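IclR family transcriptional regulator (PDB 5WHM) represses transcription as an IclR-type regulator, probably binding its DNA operators as a dimer through winged helix-turn-helix domains. Local coordinates at residues 70-75 / 81-86; 34-39 / 46-51; 121-126 / 130-135; 6-11 / 171-176. All coordinates share one frame; numbering follows the deposited sequence.

Contact 1 (70-75 / 81-86); sequences GYLRQD and YQLDIG. With EDO (1,2-ethanediol), chain I.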
loop_
_atom_site.group_PDB
_atom_site.type_symbol
_atom_site.label_atom_id
_atom_site.label_comp_id
_atom_site.label_asym_id
_atom_site.label_seq_id
_atom_site.Cartn_x
_atom_site.Cartn_y
_atom_site.Cartn_z
ATOM N N GLY C 70 -13.059 8.541 3.449
ATOM C CA GLY C 70 -11.639 8.788 3.641
ATOM C C GLY C 70 -10.722 8.085 2.657
ATOM O O GLY C 70 -9.509 8.086 2.883
ATOM N N TYR C 71 -11.256 7.463 1.591
ATOM C CA TYR C 71 -10.406 6.851 0.549
ATOM C C TYR C 71 -10.034 7.818 -0.559
ATOM O O TYR C 71 -9.038 7.590 -1.265
ATOM C CB TYR C 71 -11.103 5.647 -0.100
ATOM C CG TYR C 71 -11.465 4.611 0.927
ATOM C CD1 TYR C 71 -10.464 3.910 1.618
ATOM C CD2 TYR C 71 -12.809 4.323 1.212
ATOM C CE1 TYR C 71 -10.787 2.977 2.590
ATOM C CE2 TYR C 71 -13.141 3.381 2.183
ATOM C CZ TYR C 71 -12.115 2.716 2.860
ATOM O OH TYR C 71 -12.419 1.767 3.814
ATOM N N LEU C 72 -10.855 8.833 -0.806
ATOM C CA LEU C 72 -10.479 9.931 -1.681
ATOM C C LEU C 72 -10.495 11.207 -0.870
ATOM O O LEU C 72 -11.223 11.314 0.116
ATOM C CB LEU C 72 -11.443 10.093 -2.874
ATOM C CG LEU C 72 -11.454 8.985 -3.929
ATOM C CD1 LEU C 72 -12.507 9.406 -4.981
ATOM C CD2 LEU C 72 -10.059 8.851 -4.597
ATOM N N ARG C 73 -9.744 12.207 -1.319
ATOM C CA ARG C 73 -9.917 13.555 -0.811
ATOM C C ARG C 73 -10.262 14.444 -1.988
ATOM O O ARG C 73 -9.974 14.105 -3.136
ATOM C CB ARG C 73 -8.678 14.069 -0.057
ATOM C CG ARG C 73 -7.367 13.985 -0.835
ATOM C CD ARG C 73 -6.225 14.538 0.033
ATOM N NE ARG C 73 -4.958 14.535 -0.684
ATOM C CZ ARG C 73 -3.981 13.645 -0.496
ATOM N NH1 ARG C 73 -4.100 12.688 0.422
ATOM N NH2 ARG C 73 -2.869 13.723 -1.216
ATOM N N GLN C 74 -10.951 15.547 -1.721
ATOM C CA GLN C 74 -11.397 16.440 -2.785
ATOM C C GLN C 74 -10.849 17.832 -2.515
ATOM O O GLN C 74 -10.980 18.347 -1.397
ATOM C CB GLN C 74 -12.932 16.484 -2.877
ATOM C CG GLN C 74 -13.466 17.149 -4.148
ATOM C CD GLN C 74 -15.004 17.154 -4.209
ATOM O OE1 GLN C 74 -15.668 16.927 -3.195
ATOM N NE2 GLN C 74 -15.568 17.403 -5.398
ATOM N N ASP C 75 -10.268 18.460 -3.533
ATOM C CA ASP C 75 -9.829 19.841 -3.377
ATOM C C ASP C 75 -11.048 20.760 -3.391
ATOM O O ASP C 75 -11.880 20.683 -4.305
ATOM C CB ASP C 75 -8.847 20.233 -4.479
ATOM C CG ASP C 75 -8.369 21.682 -4.348
ATOM O OD1 ASP C 75 -9.192 22.620 -4.492
ATOM O OD2 ASP C 75 -7.168 21.880 -4.071
ATOM N N TYR C 81 -10.169 15.090 -7.300
ATOM C CA TYR C 81 -9.929 14.057 -6.300
ATOM C C TYR C 81 -8.497 13.520 -6.358
ATOM O O TYR C 81 -7.855 13.496 -7.416
ATOM C CB TYR C 81 -10.869 12.859 -6.469
ATOM C CG TYR C 81 -12.324 13.277 -6.533
ATOM C CD1 TYR C 81 -13.062 13.525 -5.363
ATOM C CD2 TYR C 81 -12.941 13.469 -7.752
ATOM C CE1 TYR C 81 -14.427 13.930 -5.433
ATOM C CE2 TYR C 81 -14.275 13.877 -7.837
ATOM C CZ TYR C 81 -15.003 14.105 -6.678
ATOM O OH TYR C 81 -16.314 14.524 -6.800
ATOM N N GLN C 82 -8.040 13.025 -5.204
ATOM C CA GLN C 82 -6.811 12.248 -5.082
ATOM C C GLN C 82 -7.064 11.131 -4.091
ATOM O O GLN C 82 -7.942 11.252 -3.218
ATOM C CB GLN C 82 -5.637 13.103 -4.587
ATOM C CG GLN C 82 -5.248 14.208 -5.465
ATOM C CD GLN C 82 -3.934 14.803 -5.017
ATOM O OE1 GLN C 82 -3.817 15.296 -3.897
ATOM N NE2 GLN C 82 -2.926 14.739 -5.884
ATOM N N LEU C 83 -6.292 10.049 -4.216
ATOM C CA LEU C 83 -6.344 8.979 -3.216
ATOM C C LEU C 83 -5.972 9.556 -1.847
ATOM O O LEU C 83 -5.090 10.410 -1.738
ATOM C CB LEU C 83 -5.358 7.842 -3.559
ATOM C CG LEU C 83 -5.707 7.069 -4.855
ATOM C CD1 LEU C 83 -4.566 6.082 -5.172
ATOM C CD2 LEU C 83 -7.042 6.338 -4.699
ATOM N N ASP C 84 -6.590 9.024 -0.791
ATOM C CA ASP C 84 -6.291 9.519 0.546
ATOM C C ASP C 84 -5.874 8.368 1.472
ATOM O O ASP C 84 -5.874 7.185 1.093
ATOM C CB ASP C 84 -7.496 10.301 1.112
ATOM C CG ASP C 84 -7.104 11.317 2.211
ATOM O OD1 ASP C 84 -5.916 11.440 2.605
ATOM O OD2 ASP C 84 -8.033 12.014 2.669
ATOM N N ILE C 85 -5.530 8.761 2.707
ATOM C CA ILE C 85 -4.852 7.907 3.687
ATOM C C ILE C 85 -5.617 6.624 3.939
ATOM O O ILE C 85 -5.017 5.584 4.247
ATOM C CB ILE C 85 -4.679 8.656 5.035
ATOM C CG1 ILE C 85 -4.031 10.032 4.831
ATOM C CG2 ILE C 85 -3.882 7.772 6.031
ATOM C CD1 ILE C 85 -2.732 9.982 3.988
ATOM N N GLY C 86 -6.949 6.677 3.885
ATOM C CA GLY C 86 -7.688 5.469 4.180
ATOM C C GLY C 86 -7.375 4.329 3.235
ATOM O O GLY C 86 -7.583 3.170 3.597
HETATM C C1 EDO I . -8.130 10.018 5.198
HETATM O O1 EDO I . -8.787 9.057 6.028
HETATM C C2 EDO I . -8.184 11.399 5.846
HETATM O O2 EDO I . -9.549 11.738 6.124
HETATM O O HOH W 1 -10.847 12.017 2.616
#
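Arg73 and Gln82 form the central pair of a two-stranded antiparallel hairpin, the wing of the winged helix-turn-helix domain, which follows helix 56-69. Their backbones bond in both directions, Arg73 N to Gln82 O at 2.8 Å and Gln82 N to Arg73 O at 3.0 Å. Beyond this pair Tyr71 O accepts from Asp84 N, and Gly70 O, at the Schellman end of the helix, from Gly86 N. The Arg73 chain runs extended from CG to NE over the hairpin, and its guanidinium stands at 90° to the Asp84 carboxylate. NH1 reaches Asp84 OD1 at 3.1 Å in a salt bridge, within the guanidinium plane but above that of the carboxylate; Ile85 N grips the same oxygen from the opposite face at 2.7 Å. NH2 bonds Gln82 OE1 at 3.2 Å. The Gln74 amide lies alongside the Tyr81 ring, their planes 21° apart. The diverging Leu72 and Leu83 both reach Leu33 and Phe36. A water joins Leu72 O to Asp84 OD2. Asp84 thus ties the arginine to the backbone of Ile85, just past the strand, and the shared anchoring of OD1 would be expected to favour a charged carboxylate.

Contact 2 (34-39 / 46-51); sequences RCFTPT and QEIAHK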
loop_
_atom_site.group_PDB
_atom_site.type_symbol
_atom_site.label_atom_id
_atom_site.label_comp_id
_atom_site.label_asym_id
_atom_site.label_seq_id
_atom_site.Cartn_x
_atom_site.Cartn_y
_atom_site.Cartn_z
ATOM N N ARG C 34 -9.130 2.354 -9.092
ATOM C CA ARG C 34 -8.040 1.920 -9.980
ATOM C C ARG C 34 -7.679 2.954 -11.043
ATOM O O ARG C 34 -6.661 2.775 -11.729
ATOM C CB ARG C 34 -8.403 0.615 -10.685
ATOM C CG ARG C 34 -8.402 -0.626 -9.812
ATOM C CD ARG C 34 -8.519 -1.872 -10.717
ATOM N NE ARG C 34 -8.409 -3.130 -9.980
ATOM C CZ ARG C 34 -7.313 -3.894 -9.945
ATOM N NH1 ARG C 34 -7.310 -5.035 -9.243
ATOM N NH2 ARG C 34 -6.226 -3.528 -10.619
ATOM N N CYS C 35 -8.494 3.998 -11.227
ATOM C CA CYS C 35 -8.163 5.042 -12.199
ATOM C C CYS C 35 -6.950 5.844 -11.769
ATOM O O CYS C 35 -6.302 6.468 -12.609
ATOM C CB CYS C 35 -9.333 6.010 -12.370
ATOM S SG CYS C 35 -10.673 5.312 -13.299
ATOM N N PHE C 36 -6.684 5.892 -10.464
ATOM C CA PHE C 36 -5.565 6.644 -9.913
ATOM C C PHE C 36 -4.314 5.783 -9.971
ATOM O O PHE C 36 -4.336 4.604 -9.587
ATOM C CB PHE C 36 -5.869 7.085 -8.477
ATOM C CG PHE C 36 -7.046 8.034 -8.376
ATOM C CD1 PHE C 36 -8.336 7.543 -8.336
ATOM C CD2 PHE C 36 -6.857 9.417 -8.340
ATOM C CE1 PHE C 36 -9.438 8.404 -8.268
ATOM C CE2 PHE C 36 -7.943 10.287 -8.242
ATOM C CZ PHE C 36 -9.238 9.786 -8.208
ATOM N N THR C 37 -3.250 6.336 -10.528
ATOM C CA THR C 37 -2.039 5.543 -10.651
ATOM C C THR C 37 -0.875 6.355 -10.115
ATOM O O THR C 37 -1.063 7.537 -9.796
ATOM C CB THR C 37 -1.771 5.143 -12.122
ATOM O OG1 THR C 37 -1.222 6.271 -12.803
ATOM C CG2 THR C 37 -3.028 4.666 -12.838
ATOM N N PRO C 38 0.344 5.789 -10.040
ATOM C CA PRO C 38 1.498 6.611 -9.626
ATOM C C PRO C 38 1.741 7.834 -10.501
ATOM O O PRO C 38 2.318 8.812 -10.013
ATOM C CB PRO C 38 2.684 5.628 -9.685
ATOM C CG PRO C 38 2.017 4.252 -9.462
ATOM C CD PRO C 38 0.716 4.363 -10.204
ATOM N N THR C 39 1.321 7.831 -11.765
ATOM C CA THR C 39 1.559 8.980 -12.631
ATOM C C THR C 39 0.278 9.722 -13.019
ATOM O O THR C 39 0.346 10.684 -13.794
ATOM C CB THR C 39 2.303 8.556 -13.912
ATOM O OG1 THR C 39 1.541 7.538 -14.561
ATOM C CG2 THR C 39 3.704 8.046 -13.603
ATOM N N GLN C 46 -15.392 13.754 -14.630
ATOM C CA GLN C 46 -15.495 13.505 -16.067
ATOM C C GLN C 46 -14.354 12.628 -16.582
ATOM O O GLN C 46 -14.572 11.767 -17.444
ATOM C CB GLN C 46 -15.548 14.819 -16.847
ATOM C CG GLN C 46 -15.835 14.616 -18.352
ATOM C CD GLN C 46 -17.250 14.059 -18.624
ATOM O OE1 GLN C 46 -18.240 14.807 -18.630
ATOM N NE2 GLN C 46 -17.342 12.746 -18.862
ATOM N N GLU C 47 -13.127 12.849 -16.101
ATOM C CA GLU C 47 -12.029 11.947 -16.455
ATOM C C GLU C 47 -12.325 10.530 -15.994
ATOM O O GLU C 47 -12.019 9.561 -16.698
ATOM C CB GLU C 47 -10.711 12.418 -15.830
ATOM C CG GLU C 47 -10.114 13.681 -16.431
ATOM C CD GLU C 47 -9.077 14.321 -15.504
ATOM O OE1 GLU C 47 -7.856 14.186 -15.782
ATOM O OE2 GLU C 47 -9.486 14.958 -14.496
ATOM N N ILE C 48 -12.911 10.385 -14.805
ATOM C CA ILE C 48 -13.190 9.052 -14.281
ATOM C C ILE C 48 -14.304 8.385 -15.088
ATOM O O ILE C 48 -14.243 7.179 -15.355
ATOM C CB ILE C 48 -13.503 9.120 -12.775
ATOM C CG1 ILE C 48 -12.243 9.561 -12.006
ATOM C CG2 ILE C 48 -13.992 7.765 -12.252
ATOM C CD1 ILE C 48 -12.514 9.960 -10.571
ATOM N N ALA C 49 -15.318 9.151 -15.510
ATOM C CA ALA C 49 -16.359 8.590 -16.373
ATOM C C ALA C 49 -15.773 8.131 -17.699
ATOM O O ALA C 49 -16.166 7.086 -18.238
ATOM C CB ALA C 49 -17.468 9.616 -16.645
ATOM N N HIS C 50 -14.862 8.925 -18.266
ATOM C CA HIS C 50 -14.276 8.537 -19.545
ATOM C C HIS C 50 -13.453 7.264 -19.389
ATOM O O HIS C 50 -13.569 6.343 -20.200
ATOM C CB HIS C 50 -13.431 9.670 -20.120
ATOM C CG HIS C 50 -12.733 9.300 -21.395
ATOM N ND1 HIS C 50 -11.517 8.647 -21.421
ATOM C CD2 HIS C 50 -13.100 9.457 -22.690
ATOM C CE1 HIS C 50 -11.160 8.431 -22.676
ATOM N NE2 HIS C 50 -12.101 8.916 -23.465
ATOM N N LYS C 51 -12.635 7.181 -18.326
ATOM C CA LYS C 51 -11.773 6.015 -18.123
ATOM C C LYS C 51 -12.573 4.746 -17.852
ATOM O O LYS C 51 -12.176 3.652 -18.271
ATOM C CB LYS C 51 -10.821 6.249 -16.945
ATOM C CG LYS C 51 -9.683 7.221 -17.205
ATOM C CD LYS C 51 -8.842 7.339 -15.892
ATOM C CE LYS C 51 -7.699 8.330 -16.025
ATOM N NZ LYS C 51 -6.863 7.970 -17.165
HETATM O O HOH W 2 -5.780 5.658 -15.204
#
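Cys35 and Phe36 pack against Ile48 and Lys51 inside the helix-turn-helix domain, where the loop leaving helix 24-33 lies against helix 45-52, the helix that precedes the probable recognition helix 56-69. The contact is small and apolar. Cys35 points its side chain at the helix: with SG anti to its carbonyl carbon (chi1 -74°), the sulfur lies against the aliphatic part of Lys51, 3.8 Å from Lys51 CD, and touches Ile48 CG2 more loosely. Ile48 sends its two branches to different neighbours. While CG2 faces the cysteine, the CG1 arm extends (chi2 167°) and carries Ile48 CD1 obliquely to the far end of the Phe36 ring, 4.0 Å from Phe36 CZ. Phe36 is also touched by Tyr81 and Leu83 of the hairpin, so the phenylalanine joins helix and hairpin; Leu43 touches all four of these contact residues, and Val59 and Thr63 meet Ile48 from helix 56-69. Lys51 runs straight past the sulfur and bends only at its last torsion, which turns the ammonium group away from the apolar patch toward its salt-bridge partner Glu40. A water bridges the loop and the lysine, donating to Cys35 O at 2.8 Å and accepting a weak bond of 3.2 Å from Lys51 NZ.

Contact 3 (121-126 / 130-135); sequences MAARDR and VYLDVV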
loop_
_atom_site.group_PDB
_atom_site.type_symbol
_atom_site.label_atom_id
_atom_site.label_comp_id
_atom_site.label_asym_id
_atom_site.label_seq_id
_atom_site.Cartn_x
_atom_site.Cartn_y
_atom_site.Cartn_z
HETATM N N MSE C 121 10.881 -9.570 -6.059
HETATM C CA MSE C 121 9.838 -10.569 -6.028
HETATM C C MSE C 121 8.500 -9.886 -6.413
HETATM O O MSE C 121 8.192 -8.826 -5.887
HETATM C CB MSE C 121 9.743 -11.211 -4.648
HETATM C CG MSE C 121 8.650 -12.250 -4.525
HETATM SE SE MSE C 121 8.573 -12.996 -2.710
HETATM C CE MSE C 121 8.054 -11.406 -1.646
ATOM N N ALA C 122 7.763 -10.485 -7.354
ATOM C CA ALA C 122 6.595 -9.851 -7.962
ATOM C C ALA C 122 5.476 -10.872 -8.122
ATOM O O ALA C 122 5.721 -12.079 -8.156
ATOM C CB ALA C 122 6.930 -9.241 -9.336
ATOM N N ALA C 123 4.236 -10.370 -8.230
ATOM C CA ALA C 123 3.092 -11.199 -8.601
ATOM C C ALA C 123 2.154 -10.371 -9.482
ATOM O O ALA C 123 2.201 -9.135 -9.492
ATOM C CB ALA C 123 2.340 -11.726 -7.362
ATOM N N ARG C 124 1.300 -11.065 -10.223
ATOM C CA ARG C 124 0.469 -10.407 -11.218
ATOM C C ARG C 124 -0.766 -9.770 -10.585
ATOM O O ARG C 124 -1.378 -10.348 -9.680
ATOM C CB ARG C 124 0.029 -11.410 -12.280
ATOM C CG ARG C 124 -0.806 -10.784 -13.380
ATOM C CD ARG C 124 -1.126 -11.795 -14.486
ATOM N NE ARG C 124 -2.072 -12.819 -14.040
ATOM C CZ ARG C 124 -3.397 -12.696 -14.109
ATOM N NH1 ARG C 124 -3.955 -11.582 -14.578
ATOM N NH2 ARG C 124 -4.170 -13.682 -13.693
ATOM N N ASP C 125 -1.134 -8.583 -11.079
ATOM C CA ASP C 125 -2.466 -7.994 -10.862
ATOM C C ASP C 125 -2.951 -7.477 -12.215
ATOM O O ASP C 125 -2.370 -6.531 -12.764
ATOM C CB ASP C 125 -2.456 -6.869 -9.796
ATOM C CG ASP C 125 -3.847 -6.152 -9.669
ATOM O OD1 ASP C 125 -4.012 -5.001 -10.136
ATOM O OD2 ASP C 125 -4.795 -6.762 -9.117
ATOM N N ARG C 126 -3.988 -8.130 -12.757
ATOM C CA ARG C 126 -4.564 -7.883 -14.081
ATOM C C ARG C 126 -3.493 -8.003 -15.156
ATOM O O ARG C 126 -2.986 -9.102 -15.385
ATOM C CB ARG C 126 -5.275 -6.526 -14.165
ATOM C CG ARG C 126 -6.572 -6.516 -13.395
ATOM C CD ARG C 126 -7.486 -5.396 -13.845
ATOM N NE ARG C 126 -8.569 -5.275 -12.895
ATOM C CZ ARG C 126 -9.548 -4.390 -12.985
ATOM N NH1 ARG C 126 -9.587 -3.519 -13.992
ATOM N NH2 ARG C 126 -10.479 -4.383 -12.057
ATOM N N VAL C 130 3.296 -6.654 -9.992
ATOM C CA VAL C 130 3.410 -5.773 -8.837
ATOM C C VAL C 130 4.602 -6.239 -8.005
ATOM O O VAL C 130 4.643 -7.393 -7.575
ATOM C CB VAL C 130 2.121 -5.813 -7.987
ATOM C CG1 VAL C 130 2.212 -4.823 -6.831
ATOM C CG2 VAL C 130 0.888 -5.536 -8.876
ATOM N N TYR C 131 5.518 -5.331 -7.708
ATOM C CA TYR C 131 6.673 -5.662 -6.862
ATOM C C TYR C 131 6.257 -5.813 -5.386
ATOM O O TYR C 131 5.759 -4.859 -4.775
ATOM C CB TYR C 131 7.711 -4.560 -7.004
ATOM C CG TYR C 131 8.722 -4.765 -8.131
ATOM C CD1 TYR C 131 8.527 -5.715 -9.124
ATOM C CD2 TYR C 131 9.894 -4.046 -8.141
ATOM C CE1 TYR C 131 9.479 -5.907 -10.131
ATOM C CE2 TYR C 131 10.836 -4.227 -9.121
ATOM C CZ TYR C 131 10.626 -5.148 -10.119
ATOM O OH TYR C 131 11.615 -5.296 -11.073
ATOM N N LEU C 132 6.495 -6.992 -4.804
ATOM C CA LEU C 132 6.233 -7.251 -3.388
ATOM C C LEU C 132 7.448 -6.988 -2.513
ATOM O O LEU C 132 7.300 -6.653 -1.320
ATOM C CB LEU C 132 5.798 -8.709 -3.197
ATOM C CG LEU C 132 4.777 -9.205 -4.227
ATOM C CD1 LEU C 132 4.495 -10.720 -4.102
ATOM C CD2 LEU C 132 3.491 -8.392 -4.041
ATOM N N ASP C 133 8.642 -7.129 -3.083
ATOM C CA ASP C 133 9.875 -6.941 -2.346
ATOM C C ASP C 133 10.981 -6.701 -3.371
ATOM O O ASP C 133 10.903 -7.185 -4.510
ATOM C CB ASP C 133 10.214 -8.133 -1.422
ATOM C CG ASP C 133 11.131 -7.712 -0.270
ATOM O OD1 ASP C 133 11.526 -8.551 0.556
ATOM O OD2 ASP C 133 11.449 -6.502 -0.169
ATOM N N VAL C 134 11.945 -5.876 -2.986
ATOM C CA VAL C 134 13.084 -5.499 -3.819
ATOM C C VAL C 134 14.284 -5.390 -2.898
ATOM O O VAL C 134 14.208 -4.744 -1.846
ATOM C CB VAL C 134 12.911 -4.146 -4.546
ATOM C CG1 VAL C 134 14.098 -3.909 -5.505
ATOM C CG2 VAL C 134 11.617 -4.056 -5.271
ATOM N N VAL C 135 15.395 -5.977 -3.306
ATOM C CA VAL C 135 16.643 -5.908 -2.565
ATOM C C VAL C 135 17.720 -5.464 -3.537
ATOM O O VAL C 135 17.787 -5.967 -4.664
ATOM C CB VAL C 135 16.983 -7.271 -1.936
ATOM C CG1 VAL C 135 18.437 -7.366 -1.617
ATOM C CG2 VAL C 135 16.140 -7.478 -0.679
#
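Met121, a selenomethionine here, faces both Leu132 and Asp133 across a classic beta bulge in the hairpin of strands 118-125 and 128-135, in the central antiparallel sheet of the C-terminal, GAF-like domain. Met121 O takes two backbone donors: Leu132 N at 2.7 Å, in the carbonyl plane, and Asp133 N in a weak bond of 3.3 Å. Met121 N gives its proton to Asp133 O at 2.8 Å. Past the bulge the pairing is regular, with Ala123 N bonded to Val130 O at 3.1 Å and Val130 N to Ala123 O at 2.8 Å. Between these pairs Ala122 turns its N-H and carbonyl away from this partner strand; its backbone bonds Val232 of strand 229-238. Tyr131 likewise bonds Gly148 and Ser149 on its other flank, and its hydroxyl meets Asn234. The Met121 chain is extended as far as SE and then bends (chi3 65°), setting CE 3.8 Å from Leu132 CB. Leu132 in turn lays CD1 on Ala123 CB at 4.0 Å. Asp133 leads its carboxylate away from the hairpin to Arg101 and to Arg145 of the second subunit, and Asp125 is paired with Arg34 and with Arg89 of the second subunit. The buried carboxylates are therefore each matched by two arginines, which would probably keep them ionised and tie the sheet to Arg34 and Arg101 of its own chain and to the second subunit.

Contact 4 (6-11 / 171-176); sequences TMLTPL and RTFILE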
loop_
_atom_site.group_PDB
_atom_site.type_symbol
_atom_site.label_atom_id
_atom_site.label_comp_id
_atom_site.label_asym_id
_atom_site.label_seq_id
_atom_site.Cartn_x
_atom_site.Cartn_y
_atom_site.Cartn_z
ATOM N N THR C 6 -9.244 -14.423 -12.331
ATOM C CA THR C 6 -9.524 -13.058 -11.887
ATOM C C THR C 6 -9.984 -12.203 -13.064
ATOM O O THR C 6 -9.411 -12.264 -14.159
ATOM C CB THR C 6 -8.278 -12.446 -11.232
ATOM O OG1 THR C 6 -7.800 -13.333 -10.216
ATOM C CG2 THR C 6 -8.579 -11.086 -10.592
HETATM N N MSE C 7 -11.055 -11.445 -12.853
HETATM C CA MSE C 7 -11.600 -10.625 -13.939
HETATM C C MSE C 7 -10.657 -9.496 -14.376
HETATM O O MSE C 7 -10.135 -8.734 -13.552
HETATM C CB MSE C 7 -12.939 -10.005 -13.526
HETATM C CG MSE C 7 -13.919 -10.965 -12.886
HETATM SE SE MSE C 7 -15.545 -9.980 -12.406
HETATM C CE MSE C 7 -16.265 -9.868 -14.212
ATOM N N LEU C 8 -10.489 -9.372 -15.685
ATOM C CA LEU C 8 -9.759 -8.268 -16.295
ATOM C C LEU C 8 -10.658 -7.093 -16.638
ATOM O O LEU C 8 -10.181 -5.954 -16.687
ATOM C CB LEU C 8 -9.068 -8.737 -17.583
ATOM C CG LEU C 8 -8.130 -9.934 -17.466
ATOM C CD1 LEU C 8 -7.572 -10.311 -18.827
ATOM C CD2 LEU C 8 -7.008 -9.646 -16.499
ATOM N N THR C 9 -11.939 -7.348 -16.906
ATOM C CA THR C 9 -12.899 -6.316 -17.304
ATOM C C THR C 9 -14.166 -6.448 -16.467
ATOM O O THR C 9 -15.227 -6.847 -16.977
ATOM C CB THR C 9 -13.231 -6.434 -18.789
ATOM O OG1 THR C 9 -13.774 -7.735 -19.030
ATOM C CG2 THR C 9 -11.980 -6.246 -19.636
ATOM N N PRO C 10 -14.098 -6.111 -15.176
ATOM C CA PRO C 10 -15.245 -6.356 -14.289
ATOM C C PRO C 10 -16.465 -5.498 -14.588
ATOM O O PRO C 10 -17.545 -5.792 -14.053
ATOM C CB PRO C 10 -14.685 -6.049 -12.895
ATOM C CG PRO C 10 -13.543 -5.143 -13.131
ATOM C CD PRO C 10 -12.966 -5.501 -14.457
ATOM N N LEU C 11 -16.349 -4.456 -15.405
ATOM C CA LEU C 11 -17.519 -3.639 -15.690
ATOM C C LEU C 11 -18.231 -4.107 -16.959
ATOM O O LEU C 11 -19.219 -3.487 -17.373
ATOM C CB LEU C 11 -17.132 -2.153 -15.775
ATOM C CG LEU C 11 -16.586 -1.505 -14.466
ATOM C CD1 LEU C 11 -16.810 -0.005 -14.454
ATOM C CD2 LEU C 11 -17.154 -2.132 -13.200
ATOM N N ARG C 171 -3.102 -18.249 -20.047
ATOM C CA ARG C 171 -2.177 -17.451 -20.851
ATOM C C ARG C 171 -2.853 -16.937 -22.113
ATOM O O ARG C 171 -2.785 -15.747 -22.432
ATOM C CB ARG C 171 -0.936 -18.279 -21.211
ATOM C CG ARG C 171 0.087 -17.526 -22.066
ATOM C CD ARG C 171 1.132 -18.457 -22.679
ATOM N NE ARG C 171 1.471 -19.564 -21.791
ATOM C CZ ARG C 171 1.682 -20.808 -22.205
ATOM N NH1 ARG C 171 1.589 -21.101 -23.494
ATOM N NH2 ARG C 171 1.978 -21.759 -21.329
ATOM N N THR C 172 -3.524 -17.829 -22.842
ATOM C CA THR C 172 -4.147 -17.429 -24.100
ATOM C C THR C 172 -5.238 -16.386 -23.870
ATOM O O THR C 172 -5.327 -15.401 -24.614
ATOM C CB THR C 172 -4.709 -18.659 -24.825
ATOM O OG1 THR C 172 -4.037 -19.840 -24.355
ATOM C CG2 THR C 172 -4.487 -18.528 -26.336
ATOM N N PHE C 173 -6.067 -16.581 -22.839
ATOM C CA PHE C 173 -7.080 -15.589 -22.475
ATOM C C PHE C 173 -6.466 -14.218 -22.205
ATOM O O PHE C 173 -6.954 -13.198 -22.704
ATOM C CB PHE C 173 -7.856 -16.064 -21.246
ATOM C CG PHE C 173 -8.895 -15.093 -20.787
ATOM C CD1 PHE C 173 -9.930 -14.718 -21.634
ATOM C CD2 PHE C 173 -8.849 -14.553 -19.509
ATOM C CE1 PHE C 173 -10.891 -13.819 -21.220
ATOM C CE2 PHE C 173 -9.817 -13.656 -19.091
ATOM C CZ PHE C 173 -10.835 -13.289 -19.951
ATOM N N ILE C 174 -5.402 -14.172 -21.396
ATOM C CA ILE C 174 -4.723 -12.902 -21.132
ATOM C C ILE C 174 -4.157 -12.325 -22.425
ATOM O O ILE C 174 -4.305 -11.130 -22.706
ATOM C CB ILE C 174 -3.619 -13.093 -20.078
ATOM C CG1 ILE C 174 -4.213 -13.296 -18.688
ATOM C CG2 ILE C 174 -2.656 -11.919 -20.101
ATOM C CD1 ILE C 174 -3.193 -13.764 -17.678
ATOM N N LEU C 175 -3.493 -13.168 -23.225
ATOM C CA LEU C 175 -2.880 -12.705 -24.472
ATOM C C LEU C 175 -3.928 -12.253 -25.486
ATOM O O LEU C 175 -3.751 -11.223 -26.149
ATOM C CB LEU C 175 -2.009 -13.804 -25.078
ATOM C CG LEU C 175 -0.764 -14.217 -24.291
ATOM C CD1 LEU C 175 0.114 -15.078 -25.171
ATOM C CD2 LEU C 175 -0.006 -13.013 -23.770
ATOM N N GLU C 176 -5.019 -13.011 -25.631
ATOM C CA GLU C 176 -6.127 -12.538 -26.455
ATOM C C GLU C 176 -6.566 -11.159 -25.997
ATOM O O GLU C 176 -6.843 -10.280 -26.815
ATOM C CB GLU C 176 -7.291 -13.532 -26.405
#
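Leu8 supplies the largest share of the buried surface, pushing its side chain from the N-terminal segment 6-11 toward helix 168-181, where it meets Phe173 and Ile174. One methyl does the touching: Leu8 CD1 lies 4.0 Å from Phe173 CE2 and 4.5 Å from Ile174 CG1. The leucine and phenylalanine side chains overlap antiparallel, each reaching past the other, and the methyl comes to the ring obliquely. Phe173 holds its ring out from the helix toward the loop, with CG trans to the backbone nitrogen (chi1 179°); Leu8 has its CG opposite the carbonyl carbon (chi1 -55°) and an extended second torsion, which carries CD1 forward. Ile174 presents its CG1 branch beside this methyl and also packs on Met166. One turn further along the helix, His177 touches Leu8 and Thr9. The segments meet through apolar van der Waals contacts, and the meeting is slight. Around it, Pro10 rests on Arg126 and Glu31, while Met7 makes backbone hydrogen bonds to the second subunit and packs on its Arg68. An irregular N-terminal arm is thereby laid between helix 168-181 of the GAF-like C-terminal domain, the helix-turn-helix domain and the partner chain, an interdomain apolar packing of arm on helix.

Overall arrangement
Contacts 1 and 2 share the core of the DNA-binding domain, their centres 13 Å apart: the Phe36 ring of contact 2 lies under the hairpin of contact 1, with Phe36 CE1 3.7 Å from Leu72 CD2. One link to the C-terminal domain is ionic, Arg34 NH2 of segment 34-39 meeting Asp125 OD1 of contact 3 at 2.7 Å. Contact 4 joins the same junction, since Arg126 packs on Pro10 and Arg124 on Ile174; contacts 1 and 4 lie farthest apart, about 29 Å between centres. All four touch the second subunit. Beside contact 3, an acetic acid molecule, probably from crystallisation, sits about 4 Å from the Tyr131 side chain and may mark a pocket.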